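Local coordinates for capsular polysaccharide export system protein KpsC (Thermosulfurimonas dismutans, PDB 6MGD) that probably transfers beta-linked Kdo in a (2,7) linkage while building the glycolipid that holds bacterial capsules to the cell surface, at residues Leu46-Ser51 and Val64-Leu69. Sequence-based numbering, arbitrary orientation.
Sequences LLVWGS and VEVYRL
Val48 and Arg68 sit opposite each other on neighbouring parallel strands, and their side chains run side by side in the same direction. Arg68 leaves the backbone with CG beside its own N (chi1 -68°). Arg68 CB passes close to Gly50 O; Arg68 CG then lies against Val48 CG1 at 3.6 Å, while CD is again near the Gly50 carbonyl. The chain stays extended to NE, and the guanidinium turns one face to Val66 CG1, which lies off-centre above its plane. Arg68 NH1 forms a salt bridge with Glu54 of helix 52-56, which links the two strands. Val48 CG1 also meets Val66 CG1 at 3.8 Å, and Leu53 of the same helix covers this face.

On the other face, Leu47 CD2 presses on Tyr67 CB at 3.6 Å, and Leu47 CB touches Leu69 CD1. Trp49 swings CG anti to its backbone N (chi1 -176°), so that its side chain crosses that of Leu69 at about a right angle. Ring atom CE3 of Trp49 meets Leu69 CB at 3.8 Å, and Leu69 O lies over one face toward the rim. Lys13 adds a cation-pi contact to this indole, and Phe4 meets the Tyr67 ring edge-to-face.

Four backbone hydrogen bonds join the strands. Leu46 N and Val48 N give to Glu65 O and Tyr67 O, whereas Tyr67 N and Leu69 N give to Leu46 O and Val48 O, the last at 2.7 Å. Beyond the strand end, Gly50 N adds a fifth bond, to Leu69 O at 2.9 Å, although the chain is already turning at positive phi (61°) toward helix 52-56. The pairing closes a beta-alpha-beta unit, strand 44-49, helix 52-56 and strand 64-71, within one of the two sheets of this GT-B clan glycosyltransferase.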
# COMPACT_ATOMS: atom_id res chain seq x y z
N LEU A 46 16.68 -6.48 -13.18
CA LEU A 46 16.23 -7.53 -12.28
C LEU A 46 14.87 -7.16 -11.69
O LEU A 46 14.69 -6.03 -11.22
CB LEU A 46 17.24 -7.77 -11.17
CG LEU A 46 16.99 -8.99 -10.28
CD1 LEU A 46 17.08 -10.27 -11.10
CD2 LEU A 46 17.97 -9.03 -9.12
N LEU A 47 13.93 -8.10 -11.73
CA LEU A 47 12.63 -7.94 -11.09
C LEU A 47 12.66 -8.67 -9.75
O LEU A 47 12.80 -9.90 -9.71
CB LEU A 47 11.51 -8.47 -11.98
CG LEU A 47 11.29 -7.71 -13.29
CD1 LEU A 47 10.19 -8.35 -14.12
CD2 LEU A 47 10.98 -6.25 -13.01
N VAL A 48 12.52 -7.92 -8.67
CA VAL A 48 12.50 -8.49 -7.32
C VAL A 48 11.17 -8.13 -6.68
O VAL A 48 10.53 -7.14 -7.04
CB VAL A 48 13.69 -7.99 -6.47
CG1 VAL A 48 13.42 -6.61 -5.90
CG2 VAL A 48 14.01 -8.98 -5.36
N TRP A 49 10.75 -8.96 -5.73
CA TRP A 49 9.45 -8.82 -5.10
C TRP A 49 9.61 -8.21 -3.71
O TRP A 49 10.25 -8.82 -2.84
CB TRP A 49 8.72 -10.16 -5.00
CG TRP A 49 7.35 -10.01 -4.43
CD1 TRP A 49 6.98 -10.19 -3.13
CD2 TRP A 49 6.16 -9.64 -5.14
NE1 TRP A 49 5.64 -9.96 -2.98
CE2 TRP A 49 5.11 -9.62 -4.20
CE3 TRP A 49 5.89 -9.34 -6.47
CZ2 TRP A 49 3.80 -9.31 -4.56
CZ3 TRP A 49 4.59 -9.02 -6.82
CH2 TRP A 49 3.56 -9.01 -5.87
N GLY A 50 9.03 -7.04 -3.51
CA GLY A 50 9.00 -6.44 -2.18
C GLY A 50 10.39 -6.19 -1.64
O GLY A 50 11.26 -5.65 -2.33
N SER A 51 10.60 -6.58 -0.39
CA SER A 51 11.87 -6.37 0.31
C SER A 51 12.72 -7.63 0.33
O SER A 51 13.38 -7.93 1.33
CB SER A 51 11.61 -5.87 1.73
OG SER A 51 10.85 -4.67 1.71
N VAL A 64 23.24 -3.51 -11.99
CA VAL A 64 22.06 -4.34 -11.82
C VAL A 64 20.90 -3.41 -11.48
O VAL A 64 20.74 -2.99 -10.33
CB VAL A 64 22.27 -5.41 -10.74
CG1 VAL A 64 21.01 -6.25 -10.58
CG2 VAL A 64 23.46 -6.28 -11.07
N GLU A 65 20.10 -3.07 -12.48
CA GLU A 65 18.94 -2.21 -12.28
C GLU A 65 17.83 -3.01 -11.62
O GLU A 65 17.33 -3.98 -12.20
CB GLU A 65 18.48 -1.62 -13.61
CG GLU A 65 17.37 -0.59 -13.47
CD GLU A 65 16.98 0.03 -14.80
OE1 GLU A 65 17.45 -0.46 -15.85
OE2 GLU A 65 16.21 1.01 -14.80
N VAL A 66 17.45 -2.61 -10.41
CA VAL A 66 16.50 -3.36 -9.60
C VAL A 66 15.14 -2.69 -9.66
O VAL A 66 15.02 -1.48 -9.42
CB VAL A 66 16.98 -3.48 -8.14
CG1 VAL A 66 15.91 -4.11 -7.27
CG2 VAL A 66 18.27 -4.28 -8.08
N TYR A 67 14.11 -3.46 -10.00
CA TYR A 67 12.72 -3.06 -9.88
C TYR A 67 12.09 -3.85 -8.75
O TYR A 67 12.14 -5.09 -8.76
CB TYR A 67 11.96 -3.29 -11.19
CG TYR A 67 12.34 -2.35 -12.31
CD1 TYR A 67 13.48 -2.57 -13.07
CD2 TYR A 67 11.56 -1.24 -12.60
CE1 TYR A 67 13.83 -1.72 -14.10
CE2 TYR A 67 11.90 -0.38 -13.63
CZ TYR A 67 13.03 -0.62 -14.38
OH TYR A 67 13.37 0.23 -15.40
N ARG A 68 11.52 -3.15 -7.78
CA ARG A 68 10.85 -3.79 -6.65
C ARG A 68 9.35 -3.82 -6.92
O ARG A 68 8.71 -2.77 -7.03
CB ARG A 68 11.18 -3.06 -5.35
CG ARG A 68 12.64 -3.23 -4.94
CD ARG A 68 13.02 -2.39 -3.73
NE ARG A 68 14.34 -2.76 -3.22
CZ ARG A 68 15.49 -2.29 -3.70
NH1 ARG A 68 16.63 -2.69 -3.18
NH2 ARG A 68 15.49 -1.43 -4.70
N LEU A 69 8.80 -5.02 -7.05
CA LEU A 69 7.41 -5.22 -7.42
C LEU A 69 6.54 -5.44 -6.19
O LEU A 69 7.00 -5.85 -5.13
CB LEU A 69 7.27 -6.41 -8.38
CG LEU A 69 8.08 -6.36 -9.67
CD1 LEU A 69 7.79 -7.56 -10.54
CD2 LEU A 69 7.80 -5.07 -10.43